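Local structure of 2,3-dihydroxybenzoate-AMP ligase (1MDB) at residues Tyr226-Pro231 / Val253-Ser258; Ile275-Pro280 / Val302-Gly307; Thr325-Phe330 / Val337-Leu342. The protein belongs to the ANL clan of AMP-binding enzymes and binds adenosine monophosphate and 2,3-dihydroxy-benzoic acid in this model. All coordinates share one frame; numbering follows the deposited sequence.

All three contacts lie in one mixed sheet of the AMP-binding region, and all three are mainly buried, with few partly exposed residues. Contacts 1 and 2 each join two parallel strands and are themselves neighbours, because strands 225-228 and 275-278 pair directly. Contact 2 also borders contact 3 through strands 302-306 and 325-331; the centres of the two contacts lie about 9 Å apart. Contact 3 is the antiparallel end of the series. The chemistry shifts across the sheet: contact 1 is mostly aliphatic, with serines at its edge, contact 2 adds a buried glutamine and a glycine pair, and contact 3 uses amides, a hydroxyl and a water. Contacts 2 and 3 touch both ligands; contact 1 touches neither.

Contact 1 of 3, residues Tyr226-Pro231 / Val253-Ser258; sequences YLAALP and VVLSPS
Leu-227 and Val-254 form the aliphatic centre of this strand pair, CD1 of Leu-227 lying 3.7 Å from CG1 of Val-254. The leucine CG is trans to the backbone N (chi1 175°), which sets it beside the carbonyl carbon; with chi2 at 69° the same CD1 then also meets CB of Ser-256 at 3.9 Å. Helix 261-271 packs on this face through Ala-264 and Ile-268. On the reverse face Ala-228 CB meets CD2 of Leu-255, also at 3.9 Å, and helix 242-248, part of the parallel crossover linking the strands, lies over Tyr-226, Ala-228 and Val-253.

Between these layers runs the parallel ladder. Val-254 N donates to Tyr-226 O and Val-254 O accepts from Ala-228 N, both at 2.7 Å and nearly straight. The ladder ends in a longer bond, Ser-256 N to Ala-228 O at 3.1 Å. Further out, Ser-256 OG reaches forward within its own segment and donates to Ser-258 O at 2.6 Å, while Ser-258 OG bonds Asp-263 at the start of helix 261-271. The polar grip across the strands is thus entirely main-chain, with aliphatic side chains packed on both faces, and the serine hydroxyls serve the turn into the next helix.

Contact 2 of 3, residues Ile275-Pro280 / Val302-Gly307; sequences ITALVP and VLQVGG. With AMP (adenosine monophosphate), chain D; DBH (2,3-dihydroxy-benzoic acid), chain E.
Ile-275 and Val-302 lie side by side and point the same way, with CG1 of Ile-275 4.0 Å from CB of Val-302. On the other face Leu-303 extends CD1 between two partners: it is 3.9 Å from CD1 of Leu-278, which it crosses at a slant, and only 3.3 Å from CG2 of Thr-276, tighter than normal van der Waals contact. Farther along, CG1 of Val-305 rests against the Pro-280 ring.

Main-chain bonds form a parallel ladder. Thr-276 O accepts from Gln-304 N, Gln-304 O from Leu-278 N, and Leu-278 O from Gly-306 N at 3.1 Å; the bond from Thr-276 N to Val-302 O is weak. Beyond the ladder, Gly-306 O lies 3.2 Å from both Val-279 CA and Pro-280 CD, where the chain enters helix 280-292 with Val-279 as N-cap residue.

Two polar side chains take part. Thr-276 OG1 is hydrogen-bonded to Leu-227 O on the neighbouring strand. Gln-304, extended beyond CG, lays OE1 3.3 Å from CB of Ala-277, while NE2 is held by Gln-327 OE1 and Ser-240 O, two acceptors that fix its amide.

The ligands meet the glycines. Gly-306 runs past N6 of adenosine monophosphate, and CA of Gly-307 is 3.4 Å from C15 of 2,3-dihydroxy-benzoic acid; Gly-307 O takes a bond from Lys-519.

The whole is a beta-alpha-beta unit whose helix 280-292 covers Thr-276, Leu-278 and Val-305 through Trp-286 and Ala-283, with strands 225-228 and 325-331 flanking the pair.

Contact 3 of 3, residues Thr325-Phe330 / Val337-Leu342; sequences TLQQVF and VNYTRL. With AMP (adenosine monophosphate), chain D; DBH (2,3-dihydroxy-benzoic acid), chain E.
Gln-327 CG stands trans to its backbone N (chi1 -176°), and the extended chain runs past Thr-340 in the opposite direction, bringing NE2 3.3 Å from Thr-340 O. The bond lies nearly in the amide plane and continues the C=O line. Thr-340, at chi1 49°, tucks OG1 between its own N and carbonyl carbon, from where it accepts the Gln-328 N-H at 3.1 Å; Thr-340 N returns a bond to Gln-328 O. A water bridges the same hydroxyl to Leu-326 O, 2.6 Å from the water. The Gln-327 amide, its OE1 bound to Gln-304, also crosses the Tyr-339 ring obliquely, planes 46° apart, while the tyrosine hydroxyl reaches Ser-214 on helix 204-218.

Strands 325-331 and 337-339 form a beta hairpin with a short ladder, and the chain runs on as loop from Thr-340. Val-329 and Tyr-339 are its non-hydrogen-bonded pair, with CG1 of Val-329 3.8 Å from CE2 of Tyr-339. Phe-330 and Asn-338 are the hydrogen-bonded pair: Phe-330 N donates to Asn-338 O, and Phe-330 O is gripped twice, by Asn-338 N at 2.7 Å and Asn-338 ND2 at 3.0 Å, from opposite faces of its carbonyl plane. The asparagine amide lies alongside the phenyl ring, ND2 near CD2.

Both strands line the ligand pocket. N6 of adenosine monophosphate donates to Val-329 O at 2.7 Å, and Phe-330 CD1 lies close to the adenine. Val-329 CG1 approaches C9 of 2,3-dihydroxy-benzoic acid to 3.6 Å, while Val-337 CG2 meets its O6 hydroxyl.

Contact 1 of 3, residues Tyr226-Pro231 / Val253-Ser258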
# COMPACT_ATOMS: atom_id res chain seq x y z
N TYR A 226 9.03 11.91 7.98
CA TYR A 226 8.74 10.65 7.32
C TYR A 226 9.35 10.58 5.94
O TYR A 226 9.18 11.48 5.12
CB TYR A 226 7.22 10.48 7.22
CG TYR A 226 6.75 9.25 6.46
CD1 TYR A 226 6.25 8.13 7.13
CD2 TYR A 226 6.77 9.23 5.06
CE1 TYR A 226 5.77 7.02 6.42
CE2 TYR A 226 6.30 8.13 4.35
CZ TYR A 226 5.80 7.03 5.03
OH TYR A 226 5.33 5.95 4.31
N LEU A 227 10.09 9.50 5.69
CA LEU A 227 10.70 9.28 4.38
C LEU A 227 9.77 8.42 3.54
O LEU A 227 9.39 7.30 3.94
CB LEU A 227 12.03 8.53 4.53
CG LEU A 227 12.70 8.15 3.21
CD1 LEU A 227 13.20 9.42 2.52
CD2 LEU A 227 13.86 7.19 3.48
N ALA A 228 9.38 8.93 2.37
CA ALA A 228 8.52 8.17 1.47
C ALA A 228 9.46 7.35 0.60
O ALA A 228 10.00 7.86 -0.38
CB ALA A 228 7.71 9.12 0.61
N ALA A 229 9.67 6.09 0.97
CA ALA A 229 10.56 5.19 0.23
C ALA A 229 9.83 4.29 -0.77
O ALA A 229 10.41 3.85 -1.76
CB ALA A 229 11.36 4.34 1.20
N LEU A 230 8.57 4.00 -0.48
CA LEU A 230 7.75 3.17 -1.37
C LEU A 230 6.95 4.10 -2.28
O LEU A 230 6.83 5.30 -1.99
CB LEU A 230 6.77 2.33 -0.54
CG LEU A 230 7.33 1.29 0.43
CD1 LEU A 230 6.22 0.76 1.32
CD2 LEU A 230 7.96 0.17 -0.36
N PRO A 231 6.41 3.58 -3.39
CA PRO A 231 5.61 4.43 -4.30
C PRO A 231 4.47 4.95 -3.42
O PRO A 231 3.57 4.19 -3.05
CB PRO A 231 5.13 3.44 -5.36
CG PRO A 231 6.26 2.44 -5.42
CD PRO A 231 6.58 2.22 -3.94
N VAL A 253 7.52 15.55 5.20
CA VAL A 253 7.73 14.40 4.34
C VAL A 253 8.99 14.56 3.48
O VAL A 253 9.21 15.61 2.88
CB VAL A 253 6.52 14.20 3.37
CG1 VAL A 253 6.85 13.15 2.33
CG2 VAL A 253 5.27 13.82 4.15
N VAL A 254 9.80 13.51 3.42
CA VAL A 254 11.00 13.53 2.59
C VAL A 254 10.77 12.53 1.47
O VAL A 254 10.42 11.38 1.73
CB VAL A 254 12.26 13.09 3.36
CG1 VAL A 254 13.45 13.16 2.44
CG2 VAL A 254 12.45 13.95 4.59
N LEU A 255 10.99 12.95 0.23
CA LEU A 255 10.76 12.06 -0.90
C LEU A 255 12.02 11.38 -1.41
O LEU A 255 12.97 12.03 -1.84
CB LEU A 255 10.10 12.84 -2.03
CG LEU A 255 8.83 13.59 -1.60
CD1 LEU A 255 8.34 14.49 -2.73
CD2 LEU A 255 7.76 12.59 -1.20
N SER A 256 12.02 10.05 -1.38
CA SER A 256 13.16 9.29 -1.86
C SER A 256 12.96 8.96 -3.33
O SER A 256 11.86 8.60 -3.76
CB SER A 256 13.33 8.00 -1.06
OG SER A 256 14.48 7.29 -1.49
N PRO A 257 14.03 9.09 -4.13
CA PRO A 257 14.08 8.83 -5.57
C PRO A 257 13.66 7.40 -5.89
O PRO A 257 13.08 7.13 -6.95
CB PRO A 257 15.56 9.06 -5.91
CG PRO A 257 15.98 10.08 -4.90
CD PRO A 257 15.33 9.59 -3.64
N SER A 258 13.98 6.49 -4.98
CA SER A 258 13.64 5.08 -5.12
C SER A 258 13.65 4.45 -3.73
O SER A 258 14.00 5.11 -2.75
CB SER A 258 14.66 4.38 -6.02
OG SER A 258 15.88 4.15 -5.34

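Contact 2 of 3, residues Ile275-Pro280 / Val302-Gly307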
# COMPACT_ATOMS: atom_id res chain seq x y z
N ILE A 275 10.98 8.18 10.80
CA ILE A 275 10.13 7.04 10.47
C ILE A 275 10.01 6.79 8.96
O ILE A 275 9.94 7.74 8.18
CB ILE A 275 8.70 7.24 11.02
CG1 ILE A 275 7.80 6.07 10.59
CG2 ILE A 275 8.14 8.58 10.54
CD1 ILE A 275 6.34 6.19 11.05
N THR A 276 10.00 5.51 8.58
CA THR A 276 9.85 5.14 7.18
C THR A 276 9.08 3.81 7.09
O THR A 276 8.92 3.10 8.09
CB THR A 276 11.21 5.04 6.45
OG1 THR A 276 10.99 4.90 5.05
CG2 THR A 276 12.02 3.87 6.95
N ALA A 277 8.61 3.47 5.89
CA ALA A 277 7.83 2.25 5.73
C ALA A 277 8.33 1.39 4.58
O ALA A 277 8.57 1.89 3.47
CB ALA A 277 6.36 2.59 5.52
N LEU A 278 8.49 0.10 4.86
CA LEU A 278 8.96 -0.85 3.87
C LEU A 278 7.99 -2.03 3.78
O LEU A 278 7.05 -2.15 4.58
CB LEU A 278 10.34 -1.41 4.27
CG LEU A 278 11.35 -0.50 4.98
CD1 LEU A 278 12.58 -1.32 5.38
CD2 LEU A 278 11.75 0.68 4.08
N VAL A 279 8.21 -2.87 2.78
CA VAL A 279 7.44 -4.10 2.59
C VAL A 279 8.53 -5.14 2.87
O VAL A 279 9.72 -4.83 2.79
CB VAL A 279 6.89 -4.24 1.13
CG1 VAL A 279 5.78 -3.22 0.89
CG2 VAL A 279 8.00 -4.04 0.12
N PRO A 280 8.14 -6.39 3.21
CA PRO A 280 9.10 -7.46 3.52
C PRO A 280 10.33 -7.64 2.61
O PRO A 280 11.46 -7.66 3.11
CB PRO A 280 8.22 -8.71 3.59
CG PRO A 280 6.95 -8.17 4.15
CD PRO A 280 6.76 -6.88 3.34
N VAL A 302 11.15 4.74 14.27
CA VAL A 302 10.17 3.71 13.92
C VAL A 302 10.34 3.24 12.48
O VAL A 302 10.41 4.05 11.55
CB VAL A 302 8.73 4.24 14.06
CG1 VAL A 302 7.73 3.20 13.57
CG2 VAL A 302 8.45 4.60 15.52
N LEU A 303 10.42 1.93 12.31
CA LEU A 303 10.55 1.34 10.99
C LEU A 303 9.34 0.45 10.75
O LEU A 303 9.17 -0.58 11.42
CB LEU A 303 11.84 0.52 10.89
CG LEU A 303 12.06 -0.11 9.51
CD1 LEU A 303 12.28 0.99 8.50
CD2 LEU A 303 13.27 -1.05 9.54
N GLN A 304 8.48 0.85 9.82
CA GLN A 304 7.27 0.10 9.51
C GLN A 304 7.54 -0.96 8.45
O GLN A 304 8.24 -0.71 7.48
CB GLN A 304 6.17 1.02 8.97
CG GLN A 304 5.76 2.19 9.85
CD GLN A 304 4.57 2.94 9.26
OE1 GLN A 304 4.66 3.50 8.16
NE2 GLN A 304 3.46 2.94 9.98
N VAL A 305 6.97 -2.15 8.65
CA VAL A 305 7.09 -3.22 7.68
C VAL A 305 5.71 -3.84 7.54
O VAL A 305 5.11 -4.30 8.52
CB VAL A 305 8.11 -4.28 8.11
CG1 VAL A 305 8.31 -5.28 6.97
CG2 VAL A 305 9.44 -3.61 8.44
N GLY A 306 5.18 -3.82 6.32
CA GLY A 306 3.86 -4.37 6.08
C GLY A 306 3.59 -4.60 4.61
O GLY A 306 4.51 -4.60 3.80
N GLY A 307 2.32 -4.79 4.26
CA GLY A 307 1.96 -5.05 2.87
C GLY A 307 1.91 -6.55 2.69
O GLY A 307 1.13 -7.09 1.89
P AMP D . -3.26 -3.56 -0.36
O1P AMP D . -4.58 -2.88 -0.62
O2P AMP D . -2.35 -3.62 -1.54
O3P AMP D . -2.56 -2.99 0.85
O5' AMP D . -3.54 -5.16 -0.07
C5' AMP D . -4.08 -5.64 1.19
C4' AMP D . -3.77 -7.14 1.35
O4' AMP D . -2.36 -7.22 1.44
C3' AMP D . -4.25 -7.77 2.62
O3' AMP D . -5.60 -8.20 2.53
C2' AMP D . -3.25 -8.91 2.82
O2' AMP D . -3.64 -10.09 2.10
C1' AMP D . -1.98 -8.28 2.30
N9 AMP D . -1.13 -7.73 3.65
C8 AMP D . -0.86 -6.43 3.90
N7 AMP D . -0.14 -6.27 5.01
C5 AMP D . 0.03 -7.51 5.45
C6 AMP D . 0.74 -7.87 6.59
N6 AMP D . 1.35 -6.98 7.37
N1 AMP D . 0.80 -9.21 6.86
C2 AMP D . 0.20 -10.15 6.07
N3 AMP D . -0.48 -9.80 4.97
C4 AMP D . -0.58 -8.47 4.64
C21 DBH E . -1.68 -3.10 1.64
O9 DBH E . -0.96 -4.17 1.30
C18 DBH E . -1.42 -2.30 2.87
C15 DBH E . -0.31 -2.62 3.70
C12 DBH E . -0.06 -1.89 4.88
C3 DBH E . -2.29 -1.22 3.23
O3 DBH E . -3.40 -0.85 2.44
C6 DBH E . -2.04 -0.49 4.41
C9 DBH E . -0.94 -0.82 5.23
O6 DBH E . -2.88 0.54 4.76

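Contact 3 of 3, residues Thr325-Phe330 / Val337-Leu342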
# COMPACT_ATOMS: atom_id res chain seq x y z
N THR A 325 12.31 0.99 16.95
CA THR A 325 11.14 0.17 17.15
C THR A 325 10.57 -0.30 15.81
O THR A 325 10.48 0.47 14.84
CB THR A 325 10.01 0.95 17.86
OG1 THR A 325 10.49 1.43 19.13
CG2 THR A 325 8.82 0.04 18.09
N LEU A 326 10.18 -1.57 15.77
CA LEU A 326 9.59 -2.12 14.57
C LEU A 326 8.09 -1.99 14.74
O LEU A 326 7.58 -2.06 15.86
CB LEU A 326 9.95 -3.60 14.41
CG LEU A 326 9.03 -4.41 13.49
CD1 LEU A 326 9.21 -3.93 12.04
CD2 LEU A 326 9.33 -5.91 13.62
N GLN A 327 7.39 -1.74 13.65
CA GLN A 327 5.94 -1.66 13.71
C GLN A 327 5.41 -2.45 12.53
O GLN A 327 5.67 -2.09 11.38
CB GLN A 327 5.42 -0.22 13.63
CG GLN A 327 3.88 -0.16 13.81
CD GLN A 327 3.29 1.23 13.68
OE1 GLN A 327 3.51 1.91 12.67
NE2 GLN A 327 2.54 1.66 14.69
N GLN A 328 4.71 -3.53 12.80
CA GLN A 328 4.15 -4.33 11.73
C GLN A 328 2.84 -3.68 11.35
O GLN A 328 2.08 -3.24 12.21
CB GLN A 328 3.94 -5.78 12.16
CG GLN A 328 5.25 -6.51 12.40
CD GLN A 328 5.13 -8.01 12.22
OE1 GLN A 328 5.75 -8.78 12.94
NE2 GLN A 328 4.33 -8.43 11.24
N VAL A 329 2.58 -3.60 10.05
CA VAL A 329 1.38 -2.97 9.57
C VAL A 329 0.63 -3.88 8.62
O VAL A 329 1.16 -4.26 7.57
CB VAL A 329 1.72 -1.65 8.86
CG1 VAL A 329 0.45 -0.86 8.58
CG2 VAL A 329 2.68 -0.84 9.72
N PHE A 330 -0.59 -4.23 8.98
CA PHE A 330 -1.40 -5.11 8.15
C PHE A 330 -2.65 -4.34 7.75
O PHE A 330 -3.59 -4.23 8.53
CB PHE A 330 -1.74 -6.39 8.91
CG PHE A 330 -2.82 -7.23 8.27
CD1 PHE A 330 -2.92 -7.35 6.89
CD2 PHE A 330 -3.73 -7.93 9.07
CE1 PHE A 330 -3.91 -8.15 6.30
CE2 PHE A 330 -4.73 -8.73 8.50
CZ PHE A 330 -4.82 -8.84 7.11
N VAL A 337 -7.00 -1.33 8.82
CA VAL A 337 -5.56 -1.22 9.00
C VAL A 337 -5.23 -1.61 10.43
O VAL A 337 -5.82 -1.10 11.38
CB VAL A 337 -5.05 0.21 8.74
CG1 VAL A 337 -3.56 0.28 9.05
CG2 VAL A 337 -5.30 0.61 7.29
N ASN A 338 -4.27 -2.53 10.57
CA ASN A 338 -3.84 -3.03 11.88
C ASN A 338 -2.39 -2.68 12.15
O ASN A 338 -1.54 -2.78 11.26
CB ASN A 338 -3.99 -4.55 11.94
CG ASN A 338 -5.39 -5.01 11.61
OD1 ASN A 338 -6.30 -4.89 12.43
ND2 ASN A 338 -5.57 -5.54 10.40
N TYR A 339 -2.08 -2.30 13.39
CA TYR A 339 -0.71 -1.96 13.76
C TYR A 339 -0.30 -2.55 15.10
O TYR A 339 -1.13 -2.70 15.99
CB TYR A 339 -0.51 -0.44 13.93
CG TYR A 339 -0.87 0.49 12.79
CD1 TYR A 339 -2.18 0.92 12.61
CD2 TYR A 339 0.12 1.02 11.96
CE1 TYR A 339 -2.50 1.86 11.63
CE2 TYR A 339 -0.18 1.96 10.98
CZ TYR A 339 -1.49 2.38 10.82
OH TYR A 339 -1.80 3.32 9.86
N THR A 340 0.97 -2.90 15.24
CA THR A 340 1.45 -3.34 16.54
C THR A 340 1.64 -1.96 17.18
O THR A 340 2.00 -1.00 16.48
CB THR A 340 2.82 -4.06 16.46
OG1 THR A 340 3.74 -3.28 15.69
CG2 THR A 340 2.65 -5.43 15.84
N ARG A 341 1.37 -1.82 18.47
CA ARG A 341 1.52 -0.51 19.10
C ARG A 341 2.98 -0.21 19.39
O ARG A 341 3.77 -1.11 19.65
CB ARG A 341 0.68 -0.43 20.38
CG ARG A 341 -0.83 -0.56 20.12
CD ARG A 341 -1.31 0.49 19.10
NE ARG A 341 -2.77 0.53 18.98
CZ ARG A 341 -3.50 -0.26 18.21
NH1 ARG A 341 -2.92 -1.19 17.45
NH2 ARG A 341 -4.82 -0.13 18.18
N LEU A 342 3.34 1.07 19.32
CA LEU A 342 4.72 1.50 19.52
C LEU A 342 5.30 1.21 20.91
O LEU A 342 6.53 1.17 21.08
CB LEU A 342 4.85 2.99 19.18
CG LEU A 342 4.46 3.33 17.73
CD1 LEU A 342 4.53 4.84 17.50
CD2 LEU A 342 5.39 2.61 16.76
P AMP D . -3.26 -3.56 -0.36
O1P AMP D . -4.58 -2.88 -0.62
O2P AMP D . -2.35 -3.62 -1.54
O3P AMP D . -2.56 -2.99 0.85
O5' AMP D . -3.54 -5.16 -0.07
C5' AMP D . -4.08 -5.64 1.19
C4' AMP D . -3.77 -7.14 1.35
O4' AMP D . -2.36 -7.22 1.44
C3' AMP D . -4.25 -7.77 2.62
O3' AMP D . -5.60 -8.20 2.53
C2' AMP D . -3.25 -8.91 2.82
O2' AMP D . -3.64 -10.09 2.10
C1' AMP D . -1.98 -8.28 2.30
N9 AMP D . -1.13 -7.73 3.65
C8 AMP D . -0.86 -6.43 3.90
N7 AMP D . -0.14 -6.27 5.01
C5 AMP D . 0.03 -7.51 5.45
C6 AMP D . 0.74 -7.87 6.59
N6 AMP D . 1.35 -6.98 7.37
N1 AMP D . 0.80 -9.21 6.86
C2 AMP D . 0.20 -10.15 6.07
N3 AMP D . -0.48 -9.80 4.97
C4 AMP D . -0.58 -8.47 4.64
C21 DBH E . -1.68 -3.10 1.64
O9 DBH E . -0.96 -4.17 1.30
C18 DBH E . -1.42 -2.30 2.87
C15 DBH E . -0.31 -2.62 3.70
C12 DBH E . -0.06 -1.89 4.88
C3 DBH E . -2.29 -1.22 3.23
O3 DBH E . -3.40 -0.85 2.44
C6 DBH E . -2.04 -0.49 4.41
C9 DBH E . -0.94 -0.82 5.23
O6 DBH E . -2.88 0.54 4.76
O HOH W 1 5.31 -1.50 16.91